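PDB 1M1S: sperm-specific class P protein 34 from Caenorhabditis elegans, which is of unknown function but, as a sperm-specific member of the major sperm protein family, probably works through protein-protein contacts of its immunoglobulin-like domain. Local coordinates for residues A[81-86]-A[106-111]; A[39-44]-A[58-63]; A[48-53]-A[70-75]; A[13-18]-A[27-32]. One frame throughout, in Å; residues are numbered along the deposited sequence.

Interaction 1: A[81-86]-A[106-111]; sequences KIVIQY and QGEIIV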
loop_
_atom_site.group_PDB
_atom_site.type_symbol
_atom_site.label_atom_id
_atom_site.label_comp_id
_atom_site.label_asym_id
_atom_site.label_seq_id
_atom_site.Cartn_x
_atom_site.Cartn_y
_atom_site.Cartn_z
ATOM N N LYS A 81 3.197 9.664 4.940
ATOM C CA LYS A 81 2.276 9.009 4.010
ATOM C C LYS A 81 2.862 7.798 3.292
ATOM O O LYS A 81 4.081 7.610 3.223
ATOM C CB LYS A 81 1.769 9.993 2.959
ATOM C CG LYS A 81 2.878 10.541 2.075
ATOM C CD LYS A 81 2.341 11.325 0.923
ATOM C CE LYS A 81 3.445 12.106 0.297
ATOM N NZ LYS A 81 2.936 12.645 -0.963
ATOM N N ILE A 82 1.966 7.016 2.704
ATOM C CA ILE A 82 2.306 5.822 1.937
ATOM C C ILE A 82 1.543 5.979 0.634
ATOM O O ILE A 82 0.358 6.317 0.651
ATOM C CB ILE A 82 1.790 4.543 2.632
ATOM C CG1 ILE A 82 2.820 4.024 3.620
ATOM C CG2 ILE A 82 1.419 3.471 1.612
ATOM C CD1 ILE A 82 2.261 2.964 4.477
ATOM N N VAL A 83 2.223 5.807 -0.493
ATOM C CA VAL A 83 1.540 5.927 -1.769
ATOM C C VAL A 83 1.519 4.569 -2.425
ATOM O O VAL A 83 2.573 4.013 -2.728
ATOM C CB VAL A 83 2.225 6.948 -2.721
ATOM C CG1 VAL A 83 1.402 7.123 -3.983
ATOM C CG2 VAL A 83 2.334 8.286 -2.057
ATOM N N ILE A 84 0.325 4.027 -2.630
ATOM C CA ILE A 84 0.209 2.725 -3.268
ATOM C C ILE A 84 -0.083 2.952 -4.733
ATOM O O ILE A 84 -1.045 3.634 -5.073
ATOM C CB ILE A 84 -0.913 1.862 -2.650
ATOM C CG1 ILE A 84 -0.694 1.720 -1.157
ATOM C CG2 ILE A 84 -0.911 0.455 -3.258
ATOM C CD1 ILE A 84 -1.920 1.337 -0.474
ATOM N N GLN A 85 0.817 2.475 -5.585
ATOM C CA GLN A 85 0.636 2.577 -7.034
ATOM C C GLN A 85 0.162 1.207 -7.479
ATOM O O GLN A 85 0.513 0.211 -6.842
ATOM C CB GLN A 85 1.954 2.892 -7.744
ATOM C CG GLN A 85 2.607 4.221 -7.357
ATOM C CD GLN A 85 3.690 4.647 -8.339
ATOM O OE1 GLN A 85 4.379 3.806 -8.919
ATOM N NE2 GLN A 85 3.824 5.963 -8.553
ATOM N N TYR A 86 -0.666 1.146 -8.521
ATOM C CA TYR A 86 -1.139 -0.150 -9.033
ATOM C C TYR A 86 -1.051 -0.245 -10.537
ATOM O O TYR A 86 -0.789 0.739 -11.213
ATOM C CB TYR A 86 -2.564 -0.505 -8.570
ATOM C CG TYR A 86 -3.609 0.527 -8.877
ATOM C CD1 TYR A 86 -4.316 0.526 -10.097
ATOM C CD2 TYR A 86 -3.885 1.528 -7.951
ATOM C CE1 TYR A 86 -5.270 1.524 -10.372
ATOM C CE2 TYR A 86 -4.824 2.504 -8.207
ATOM C CZ TYR A 86 -5.503 2.506 -9.409
ATOM O OH TYR A 86 -6.360 3.542 -9.638
ATOM N N GLN A 106 -0.897 2.841 -13.014
ATOM C CA GLN A 106 -2.175 3.303 -13.558
ATOM C C GLN A 106 -2.964 4.116 -12.546
ATOM O O GLN A 106 -4.065 4.584 -12.838
ATOM C CB GLN A 106 -3.034 2.109 -13.984
ATOM C CG GLN A 106 -2.524 1.316 -15.174
ATOM C CD GLN A 106 -3.210 -0.033 -15.300
ATOM O OE1 GLN A 106 -4.293 -0.247 -14.741
ATOM N NE2 GLN A 106 -2.554 -0.968 -15.976
ATOM N N GLY A 107 -2.431 4.247 -11.342
ATOM C CA GLY A 107 -3.111 5.013 -10.315
ATOM C C GLY A 107 -2.462 4.894 -8.950
ATOM O O GLY A 107 -1.700 3.963 -8.697
ATOM N N GLU A 108 -2.767 5.835 -8.062
ATOM C CA GLU A 108 -2.196 5.820 -6.725
ATOM C C GLU A 108 -3.141 6.335 -5.661
ATOM O O GLU A 108 -3.893 7.282 -5.889
ATOM C CB GLU A 108 -0.867 6.601 -6.654
ATOM C CG GLU A 108 -0.816 7.897 -7.462
ATOM C CD GLU A 108 0.437 8.758 -7.210
ATOM O OE1 GLU A 108 0.326 9.692 -6.380
ATOM O OE2 GLU A 108 1.498 8.539 -7.866
ATOM N N ILE A 109 -3.116 5.657 -4.518
ATOM C CA ILE A 109 -3.904 6.011 -3.349
ATOM C C ILE A 109 -2.882 6.442 -2.283
ATOM O O ILE A 109 -1.774 5.895 -2.221
ATOM C CB ILE A 109 -4.742 4.799 -2.880
ATOM C CG1 ILE A 109 -6.128 4.795 -3.535
ATOM C CG2 ILE A 109 -4.943 4.840 -1.389
ATOM C CD1 ILE A 109 -6.157 4.574 -5.018
ATOM N N ILE A 110 -3.232 7.452 -1.488
ATOM C CA ILE A 110 -2.344 7.981 -0.446
ATOM C C ILE A 110 -2.845 7.637 0.945
ATOM O O ILE A 110 -3.829 8.203 1.405
ATOM C CB ILE A 110 -2.205 9.562 -0.539
ATOM C CG1 ILE A 110 -1.323 9.954 -1.721
ATOM C CG2 ILE A 110 -1.607 10.168 0.741
ATOM C CD1 ILE A 110 -1.192 11.463 -1.933
ATOM N N VAL A 111 -2.183 6.719 1.630
ATOM C CA VAL A 111 -2.606 6.413 2.985
ATOM C C VAL A 111 -1.858 7.357 3.941
ATOM O O VAL A 111 -0.621 7.428 3.931
ATOM C CB VAL A 111 -2.310 4.964 3.342
ATOM C CG1 VAL A 111 -2.981 4.591 4.668
ATOM C CG2 VAL A 111 -2.740 4.053 2.190
HETATM O O HOH W 1 -6.958 3.273 -12.458
#
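Tyr86 lays one face of its ring over Gly107, whose CA sits 4.0 Å from the ring centroid in a CH-pi contact. The two residues lie at one end of an antiparallel strand pair, 81-86 against 107-111, within the immunoglobulin-like beta sandwich of the major sperm protein family. With chi1 at 55°, CG of Tyr86 stands between the backbone N and the carbonyl carbon, which carries the ring back across the neighbouring strand. A beta carbon at Gly107 would clash with Tyr86 OH, so this overlap depends on glycine. Ile109 CD1 reaches the edge of the same ring, 4.0 Å from Tyr86 CE2. Replacing Tyr86 by an alanine would probably leave Gly107 without its aromatic cover and open a gap beside Ile109. Further along, Ile82 with Val111 and Ile84 with Ile109 form hydrogen-bonded pairs of two bonds each. Their side chains lie on the same face of the sheet as the Tyr86 ring, and Ile84 CD1 packs 3.9 Å from Val111 CG2. On the other face of the sheet Val83 divides its two methyls: CG1 touches Glu108 CB at 3.5 Å, while CG2 runs alongside CG1 of Ile110. In the next shell, Val13 and Ile11 of strand 11-20 and Phe41 and Val43 of strand 38-45 pack against the isoleucine face. Where the pairing runs out, Gln106 N gives Tyr86 O a nearly straight bond (170°, 2.8 Å). Close by, Tyr86 OH donates to a water in the plane of its ring at 2.9 Å, and that water donates in turn to Gln106 O.

Interaction 2: A[39-44]-A[58-63]; sequences LAFKVK and GFVDAK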
loop_
_atom_site.group_PDB
_atom_site.type_symbol
_atom_site.label_atom_id
_atom_site.label_comp_id
_atom_site.label_asym_id
_atom_site.label_seq_id
_atom_site.Cartn_x
_atom_site.Cartn_y
_atom_site.Cartn_z
ATOM N N LEU A 39 -4.119 -7.195 -10.404
ATOM C CA LEU A 39 -3.346 -5.991 -10.125
ATOM C C LEU A 39 -2.023 -6.267 -9.397
ATOM O O LEU A 39 -1.864 -7.271 -8.682
ATOM C CB LEU A 39 -4.177 -4.995 -9.301
ATOM C CG LEU A 39 -5.529 -4.491 -9.802
ATOM C CD1 LEU A 39 -6.209 -3.743 -8.677
ATOM C CD2 LEU A 39 -5.370 -3.614 -11.030
ATOM N N ALA A 40 -1.078 -5.358 -9.609
ATOM C CA ALA A 40 0.227 -5.414 -8.988
ATOM C C ALA A 40 0.284 -4.121 -8.215
ATOM O O ALA A 40 -0.215 -3.114 -8.680
ATOM C CB ALA A 40 1.311 -5.442 -10.050
ATOM N N PHE A 41 0.802 -4.141 -7.003
ATOM C CA PHE A 41 0.880 -2.892 -6.281
ATOM C C PHE A 41 2.283 -2.613 -5.767
ATOM O O PHE A 41 3.028 -3.543 -5.436
ATOM C CB PHE A 41 -0.206 -2.789 -5.190
ATOM C CG PHE A 41 -0.010 -3.701 -4.004
ATOM C CD1 PHE A 41 0.768 -3.301 -2.917
ATOM C CD2 PHE A 41 -0.654 -4.930 -3.939
ATOM C CE1 PHE A 41 0.896 -4.108 -1.773
ATOM C CE2 PHE A 41 -0.535 -5.753 -2.795
ATOM C CZ PHE A 41 0.246 -5.338 -1.711
ATOM N N LYS A 42 2.626 -1.326 -5.738
ATOM C CA LYS A 42 3.914 -0.835 -5.269
ATOM C C LYS A 42 3.650 0.103 -4.107
ATOM O O LYS A 42 2.826 0.996 -4.232
ATOM C CB LYS A 42 4.597 -0.048 -6.377
ATOM C CG LYS A 42 5.890 0.611 -5.939
ATOM C CD LYS A 42 6.566 1.283 -7.087
ATOM C CE LYS A 42 7.828 1.939 -6.616
ATOM N NZ LYS A 42 8.596 2.584 -7.721
ATOM N N VAL A 43 4.387 -0.054 -3.009
ATOM C CA VAL A 43 4.212 0.795 -1.821
ATOM C C VAL A 43 5.397 1.748 -1.537
ATOM O O VAL A 43 6.481 1.312 -1.149
ATOM C CB VAL A 43 3.890 -0.085 -0.586
ATOM C CG1 VAL A 43 3.532 0.753 0.614
ATOM C CG2 VAL A 43 2.763 -1.007 -0.920
ATOM N N LYS A 44 5.163 3.046 -1.749
ATOM C CA LYS A 44 6.154 4.103 -1.545
ATOM C C LYS A 44 5.915 4.683 -0.177
ATOM O O LYS A 44 4.822 5.145 0.128
ATOM C CB LYS A 44 6.015 5.171 -2.631
ATOM C CG LYS A 44 6.090 4.577 -4.019
ATOM C CD LYS A 44 5.587 5.522 -5.074
ATOM C CE LYS A 44 6.713 6.339 -5.677
ATOM N NZ LYS A 44 6.362 6.768 -7.060
ATOM N N GLY A 58 3.294 -6.489 -4.562
ATOM C CA GLY A 58 2.337 -7.573 -4.369
ATOM C C GLY A 58 1.156 -7.610 -5.315
ATOM O O GLY A 58 0.822 -6.596 -5.933
ATOM N N PHE A 59 0.497 -8.765 -5.396
ATOM C CA PHE A 59 -0.656 -8.911 -6.264
ATOM C C PHE A 59 -1.945 -8.862 -5.510
ATOM O O PHE A 59 -1.946 -8.993 -4.293
ATOM C CB PHE A 59 -0.588 -10.221 -7.013
ATOM C CG PHE A 59 0.476 -10.245 -8.027
ATOM C CD1 PHE A 59 1.522 -11.132 -7.924
ATOM C CD2 PHE A 59 0.443 -9.364 -9.092
ATOM C CE1 PHE A 59 2.539 -11.135 -8.852
ATOM C CE2 PHE A 59 1.459 -9.352 -10.035
ATOM C CZ PHE A 59 2.508 -10.253 -9.918
ATOM N N VAL A 60 -3.012 -8.501 -6.213
ATOM C CA VAL A 60 -4.353 -8.502 -5.634
ATOM C C VAL A 60 -5.185 -9.107 -6.730
ATOM O O VAL A 60 -5.464 -8.463 -7.748
ATOM C CB VAL A 60 -4.953 -7.114 -5.293
ATOM C CG1 VAL A 60 -6.273 -7.307 -4.536
ATOM C CG2 VAL A 60 -3.986 -6.271 -4.471
ATOM N N ASP A 61 -5.567 -10.360 -6.532
ATOM C CA ASP A 61 -6.379 -11.047 -7.515
ATOM C C ASP A 61 -7.532 -10.154 -7.959
ATOM O O ASP A 61 -7.784 -9.107 -7.359
ATOM C CB ASP A 61 -6.893 -12.367 -6.944
ATOM C CG ASP A 61 -5.788 -13.403 -6.786
ATOM O OD1 ASP A 61 -4.775 -13.335 -7.522
ATOM O OD2 ASP A 61 -5.937 -14.301 -5.931
ATOM N N ALA A 62 -8.187 -10.536 -9.047
ATOM C CA ALA A 62 -9.301 -9.771 -9.590
ATOM C C ALA A 62 -10.477 -9.787 -8.612
ATOM O O ALA A 62 -10.858 -10.863 -8.130
ATOM C CB ALA A 62 -9.704 -10.347 -10.914
ATOM N N LYS A 63 -11.016 -8.590 -8.307
ATOM C CA LYS A 63 -12.141 -8.368 -7.364
ATOM C C LYS A 63 -11.841 -9.056 -6.023
ATOM O O LYS A 63 -12.743 -9.529 -5.324
ATOM C CB LYS A 63 -13.481 -8.862 -7.952
ATOM C CG LYS A 63 -13.807 -8.381 -9.404
ATOM C CD LYS A 63 -14.405 -6.968 -9.483
ATOM C CE LYS A 63 -15.874 -6.918 -9.077
ATOM N NZ LYS A 63 -16.701 -7.647 -10.054
#
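Phe41 and Gly58 belong to a buried antiparallel pairing within the beta hairpin of strands 38-45 and 51-60, at the end of the hairpin remote from its turn. Leu39 with Val60 and Phe41 with Gly58 are the hydrogen-bonded pairs. The bond from Phe41 N to Gly58 O is short at 2.7 Å, whereas the return bond from Gly58 N to Phe41 O is weak. The Phe41 ring turns over its partner strand, with CG between the backbone N and the carbonyl carbon (chi1 70°), so that Gly58 CA lies over one ring face, 4.1 Å from the centroid. Glycine is needed here twice over, because a beta carbon would strike both the ring and the preceding carbonyl. Val60 CG2 also presses on this ring, 3.6 Å from Phe41 CD2. On the opposite face of the sheet Phe59 turns its ring edge to Leu39 O, 3.1 Å from CD2, and its CE2 also touches Ala40 CB at 3.9 Å. Arg38 makes a cation-pi contact with that ring. Ala40 meets helix 98-101 through Pro99 and Phe100, while Phe41 faces Ile31 of strand 25-33 and Ser66 of strand 65-72.

Interaction 3: A[48-53]-A[70-75]; sequences NEHYRV and INRLPG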
loop_
_atom_site.group_PDB
_atom_site.type_symbol
_atom_site.label_atom_id
_atom_site.label_comp_id
_atom_site.label_asym_id
_atom_site.label_seq_id
_atom_site.Cartn_x
_atom_site.Cartn_y
_atom_site.Cartn_z
ATOM N N ASN A 48 10.685 5.714 6.139
ATOM C CA ASN A 48 11.187 4.388 6.364
ATOM C C ASN A 48 12.074 4.359 7.604
ATOM O O ASN A 48 13.163 3.805 7.580
ATOM C CB ASN A 48 11.944 3.975 5.128
ATOM C CG ASN A 48 11.208 2.969 4.357
ATOM O OD1 ASN A 48 10.925 1.889 4.860
ATOM N ND2 ASN A 48 10.862 3.296 3.138
ATOM N N GLU A 49 11.573 4.922 8.702
ATOM C CA GLU A 49 12.344 5.007 9.934
ATOM C C GLU A 49 11.535 5.040 11.228
ATOM O O GLU A 49 12.115 4.998 12.308
ATOM C CB GLU A 49 13.268 6.217 9.856
ATOM C CG GLU A 49 14.161 6.468 11.058
ATOM C CD GLU A 49 14.449 7.947 11.199
ATOM O OE1 GLU A 49 14.451 8.634 10.152
ATOM O OE2 GLU A 49 14.632 8.436 12.335
ATOM N N HIS A 50 10.221 5.213 11.124
ATOM C CA HIS A 50 9.327 5.183 12.288
ATOM C C HIS A 50 8.242 4.227 11.822
ATOM O O HIS A 50 7.461 3.708 12.605
ATOM C CB HIS A 50 8.680 6.530 12.596
ATOM C CG HIS A 50 9.648 7.639 12.882
ATOM N ND1 HIS A 50 10.550 7.589 13.942
ATOM C CD2 HIS A 50 9.881 8.784 12.241
ATOM C CE1 HIS A 50 11.303 8.669 13.893
ATOM N NE2 HIS A 50 10.926 9.422 12.882
ATOM N N TYR A 51 8.201 4.008 10.514
ATOM C CA TYR A 51 7.234 3.113 9.910
ATOM C C TYR A 51 7.897 1.945 9.193
ATOM O O TYR A 51 8.961 2.090 8.594
ATOM C CB TYR A 51 6.356 3.902 8.946
ATOM C CG TYR A 51 5.449 4.864 9.665
ATOM C CD1 TYR A 51 5.713 6.235 9.696
ATOM C CD2 TYR A 51 4.320 4.399 10.335
ATOM C CE1 TYR A 51 4.868 7.115 10.389
ATOM C CE2 TYR A 51 3.484 5.267 11.021
ATOM C CZ TYR A 51 3.758 6.617 11.043
ATOM O OH TYR A 51 2.925 7.441 11.750
ATOM N N ARG A 52 7.275 0.780 9.310
ATOM C CA ARG A 52 7.729 -0.447 8.683
ATOM C C ARG A 52 6.500 -1.054 8.035
ATOM O O ARG A 52 5.671 -1.686 8.696
ATOM C CB ARG A 52 8.300 -1.380 9.738
ATOM C CG ARG A 52 8.425 -2.841 9.322
ATOM C CD ARG A 52 8.936 -3.664 10.513
ATOM N NE ARG A 52 8.298 -4.976 10.684
ATOM C CZ ARG A 52 8.071 -5.549 11.869
ATOM N NH1 ARG A 52 8.427 -4.931 12.990
ATOM N NH2 ARG A 52 7.494 -6.742 11.935
ATOM N N VAL A 53 6.374 -0.805 6.735
ATOM C CA VAL A 53 5.257 -1.297 5.935
ATOM C C VAL A 53 5.621 -2.603 5.172
ATOM O O VAL A 53 6.762 -2.792 4.731
ATOM C CB VAL A 53 4.719 -0.165 5.033
ATOM C CG1 VAL A 53 3.406 -0.541 4.404
ATOM C CG2 VAL A 53 4.543 1.063 5.849
ATOM N N ILE A 70 1.624 -2.038 8.161
ATOM C CA ILE A 70 2.374 -0.803 8.481
ATOM C C ILE A 70 2.699 -0.922 9.981
ATOM O O ILE A 70 1.799 -1.246 10.746
ATOM C CB ILE A 70 1.491 0.451 8.202
ATOM C CG1 ILE A 70 0.863 0.322 6.853
ATOM C CG2 ILE A 70 2.246 1.706 8.398
ATOM C CD1 ILE A 70 -0.172 1.376 6.488
ATOM N N ASN A 71 3.938 -0.678 10.410
ATOM C CA ASN A 71 4.240 -0.818 11.828
ATOM C C ASN A 71 4.929 0.429 12.363
ATOM O O ASN A 71 6.035 0.776 11.940
ATOM C CB ASN A 71 5.061 -2.078 12.089
ATOM C CG ASN A 71 5.262 -2.363 13.571
ATOM O OD1 ASN A 71 4.342 -2.184 14.373
ATOM N ND2 ASN A 71 6.492 -2.736 13.952
ATOM N N ARG A 72 4.257 1.118 13.289
ATOM C CA ARG A 72 4.814 2.315 13.901
ATOM C C ARG A 72 5.777 1.930 15.014
ATOM O O ARG A 72 5.513 1.035 15.832
ATOM C CB ARG A 72 3.705 3.250 14.439
ATOM C CG ARG A 72 4.170 4.468 15.256
ATOM C CD ARG A 72 4.853 5.568 14.418
ATOM N NE ARG A 72 5.504 6.570 15.272
ATOM C CZ ARG A 72 6.004 7.734 14.844
ATOM N NH1 ARG A 72 5.942 8.072 13.555
ATOM N NH2 ARG A 72 6.523 8.598 15.715
ATOM N N LEU A 73 6.935 2.579 14.955
ATOM C CA LEU A 73 8.031 2.400 15.897
ATOM C C LEU A 73 8.216 3.714 16.662
ATOM O O LEU A 73 7.750 4.769 16.221
ATOM C CB LEU A 73 9.307 2.092 15.111
ATOM C CG LEU A 73 9.215 0.883 14.184
ATOM C CD1 LEU A 73 10.117 1.067 12.981
ATOM C CD2 LEU A 73 9.518 -0.398 14.956
ATOM N N PRO A 74 8.874 3.666 17.831
ATOM C CA PRO A 74 9.089 4.899 18.600
ATOM C C PRO A 74 9.699 6.053 17.774
ATOM O O PRO A 74 10.687 5.877 17.050
ATOM C CB PRO A 74 10.054 4.456 19.704
ATOM C CG PRO A 74 9.831 2.995 19.872
ATOM C CD PRO A 74 9.247 2.458 18.598
ATOM N N GLY A 75 9.040 7.205 17.802
ATOM C CA GLY A 75 9.547 8.365 17.084
ATOM C C GLY A 75 8.762 9.617 17.432
ATOM O O GLY A 75 7.917 9.573 18.326
#
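His50 CB lies over one face of the Arg72 guanidinium, 3.3 Å from NH1, and Tyr51 meets the edge of that group, with CE1 3.5 Å from the same nitrogen. The imidazole is turned 30° from the guanidinium plane and the phenol ring 65°, so neither is stacked flat on it. Pro74 O approaches the edge of the His50 ring, and ND1 of His50 comes within 3.4 Å of Gly75 CA, where a beta carbon would clash. The polar end of Arg72 is held from outside the two segments: NH2 bonds to Pro76 O and NE to Ala22 O, fixing the guanidinium with His50 over its face and Tyr51 at its edge. A bend at chi2 (72°) brings the arginine chain back over Tyr51, its CD resting 3.7 Å from CE2 of that ring. Farther along, the Asn71 side chain lies over one face of the Arg52 guanidinium, the amide plane nearly perpendicular to it. These residues belong to the hairpin of strands 51-60 and 65-72 in the immunoglobulin-like sandwich, at the end where the pairing gives way to loops. Leu73 N donates to His50 O at 2.7 Å and Arg52 N to Asn71 O at 2.9 Å; the bond returned from Asn71 N to Arg52 O is weak. On the face of the sheet that carries Tyr51, Val53 and Ile70 lie side by side, with their CG2 methyls pressed tightly together at 3.5 Å, and Ile82 and Leu113 pack against Ile70.

Interaction 4: A[13-18]-A[27-32]; sequences VDPPTG and STHNIT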
loop_
_atom_site.group_PDB
_atom_site.type_symbol
_atom_site.label_atom_id
_atom_site.label_comp_id
_atom_site.label_asym_id
_atom_site.label_seq_id
_atom_site.Cartn_x
_atom_site.Cartn_y
_atom_site.Cartn_z
ATOM N N VAL A 13 -8.261 1.161 0.133
ATOM C CA VAL A 13 -7.508 0.732 1.301
ATOM C C VAL A 13 -8.351 0.948 2.547
ATOM O O VAL A 13 -8.897 2.032 2.774
ATOM C CB VAL A 13 -6.149 1.471 1.428
ATOM C CG1 VAL A 13 -5.203 0.701 2.340
ATOM C CG2 VAL A 13 -5.511 1.626 0.078
ATOM N N ASP A 14 -8.429 -0.096 3.368
ATOM C CA ASP A 14 -9.201 -0.069 4.569
ATOM C C ASP A 14 -8.333 -0.258 5.795
ATOM O O ASP A 14 -7.730 -1.304 5.980
ATOM C CB ASP A 14 -10.263 -1.151 4.434
ATOM C CG ASP A 14 -11.160 -0.871 3.238
ATOM O OD1 ASP A 14 -11.204 0.300 2.796
ATOM O OD2 ASP A 14 -11.808 -1.812 2.736
ATOM N N PRO A 15 -8.208 0.776 6.653
ATOM C CA PRO A 15 -8.793 2.119 6.592
ATOM C C PRO A 15 -7.967 2.940 5.620
ATOM O O PRO A 15 -6.947 2.483 5.125
ATOM C CB PRO A 15 -8.605 2.592 8.037
ATOM C CG PRO A 15 -8.699 1.336 8.823
ATOM C CD PRO A 15 -7.796 0.462 8.012
ATOM N N PRO A 16 -8.434 4.162 5.290
ATOM C CA PRO A 16 -7.675 5.008 4.356
ATOM C C PRO A 16 -6.659 5.869 5.077
ATOM O O PRO A 16 -6.099 6.808 4.501
ATOM C CB PRO A 16 -8.773 5.860 3.723
ATOM C CG PRO A 16 -9.763 5.995 4.818
ATOM C CD PRO A 16 -9.834 4.590 5.351
ATOM N N THR A 17 -6.485 5.562 6.361
ATOM C CA THR A 17 -5.555 6.268 7.225
ATOM C C THR A 17 -5.144 5.299 8.308
ATOM O O THR A 17 -5.832 4.325 8.572
ATOM C CB THR A 17 -6.222 7.492 7.926
ATOM O OG1 THR A 17 -6.781 8.388 6.956
ATOM C CG2 THR A 17 -5.213 8.247 8.733
ATOM N N GLY A 18 -4.003 5.583 8.916
ATOM C CA GLY A 18 -3.483 4.796 10.014
ATOM C C GLY A 18 -3.161 5.832 11.080
ATOM O O GLY A 18 -2.397 6.778 10.845
ATOM N N SER A 27 -1.210 -1.153 12.731
ATOM C CA SER A 27 -2.507 -1.208 12.041
ATOM C C SER A 27 -2.435 -2.076 10.781
ATOM O O SER A 27 -1.457 -2.023 10.051
ATOM C CB SER A 27 -2.970 0.187 11.641
ATOM O OG SER A 27 -2.131 0.692 10.618
ATOM N N THR A 28 -3.485 -2.849 10.516
ATOM C CA THR A 28 -3.524 -3.720 9.336
ATOM C C THR A 28 -4.461 -3.057 8.327
ATOM O O THR A 28 -5.405 -2.350 8.718
ATOM C CB THR A 28 -4.093 -5.161 9.642
ATOM O OG1 THR A 28 -3.451 -5.741 10.792
ATOM C CG2 THR A 28 -3.831 -6.085 8.453
ATOM N N HIS A 29 -4.148 -3.194 7.037
ATOM C CA HIS A 29 -4.997 -2.617 6.002
ATOM C C HIS A 29 -5.409 -3.632 4.947
ATOM O O HIS A 29 -4.681 -4.565 4.643
ATOM C CB HIS A 29 -4.335 -1.390 5.367
ATOM C CG HIS A 29 -3.958 -0.327 6.353
ATOM N ND1 HIS A 29 -4.625 0.874 6.458
ATOM C CD2 HIS A 29 -2.992 -0.301 7.303
ATOM C CE1 HIS A 29 -4.093 1.590 7.432
ATOM N NE2 HIS A 29 -3.100 0.897 7.958
ATOM N N ASN A 30 -6.597 -3.444 4.408
ATOM C CA ASN A 30 -7.136 -4.330 3.402
ATOM C C ASN A 30 -7.081 -3.624 2.050
ATOM O O ASN A 30 -7.710 -2.589 1.877
ATOM C CB ASN A 30 -8.595 -4.641 3.780
ATOM C CG ASN A 30 -9.258 -5.670 2.868
ATOM O OD1 ASN A 30 -8.649 -6.153 1.902
ATOM N ND2 ASN A 30 -10.522 -6.010 3.173
ATOM N N ILE A 31 -6.296 -4.130 1.106
ATOM C CA ILE A 31 -6.269 -3.511 -0.221
ATOM C C ILE A 31 -7.207 -4.374 -1.057
ATOM O O ILE A 31 -6.932 -5.551 -1.267
ATOM C CB ILE A 31 -4.850 -3.496 -0.834
ATOM C CG1 ILE A 31 -3.911 -2.731 0.084
ATOM C CG2 ILE A 31 -4.858 -2.840 -2.211
ATOM C CD1 ILE A 31 -2.473 -2.746 -0.359
ATOM N N THR A 32 -8.355 -3.826 -1.445
ATOM C CA THR A 32 -9.314 -4.593 -2.238
ATOM C C THR A 32 -9.430 -4.157 -3.678
ATOM O O THR A 32 -9.405 -2.967 -3.977
ATOM C CB THR A 32 -10.703 -4.643 -1.586
ATOM O OG1 THR A 32 -11.056 -3.356 -1.079
ATOM C CG2 THR A 32 -10.689 -5.615 -0.460
#
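The hairpin of strands 11-20 and 25-33 is interrupted in its first strand by Pro15 and Pro16, and His29 of the second strand bonds to the backbone of this break. Before it, Asp14 and Asn30 form an antiparallel hydrogen-bonded pair, with Asp14 N to Asn30 O at 3.0 Å and Asn30 N to Asp14 O at 2.9 Å. The peptide bond between Asp14 and Pro15 is cis, and there the first strand departs from its partner. His29 bridges the departure. Its ND1 donates to Pro15 O at 3.1 Å, with the acceptor almost exactly in the imidazole plane, though the donor stands 32° out of the carbonyl plane. At the other end of the ring NE2 is hydrogen-bonded to Ser27 OG at 2.8 Å, and that hydroxyl is bonded in turn to Tyr20 OH. Gripped at both nitrogens, the ring is held against rotation. Thr17 O also comes to its edge, 3.4 Å from CE1. A leucine in place of His29 would probably leave Pro15 O without its donor and Ser27 OG without one of its mates, giving the proline segment more freedom to move. Val13 CG1, anti to its own backbone N (chi1 -161°), leans on His29 CB at 3.8 Å. Beyond the prolines, Gly18 exchanges backbone bonds with Lys112 and Ile114, so the first strand passes over to strand 107-115, a switch known from the first strand of many immunoglobulin-like domains. Strand 25-33 meanwhile pairs with strand 65-72 on its far side, through His29 with Leu68 and Ile31 with Ser66.

How the interactions relate
From the N terminus, interaction 4 comes first, closing the short turn of the opening hairpin. Strands 38-45, 51-60 and 65-72 then form a meander in which interactions 2 and 3 cross: their segments alternate along the chain, and both use strand 51-60, at ends on opposite sides of the molecule's centre. Interaction 1 follows in series, closing the long excursion that carries helix 98-101. It reaches interaction 2 through backbone bonds from Val83 to Lys44 and from Lys42 to Gln85, and interaction 4 through Val13 against Ile84 and Ile109. The interior is shared as well: Ile82 meets Val53 and Ile70, Ile70 meets His29, and Phe41 meets Ile31.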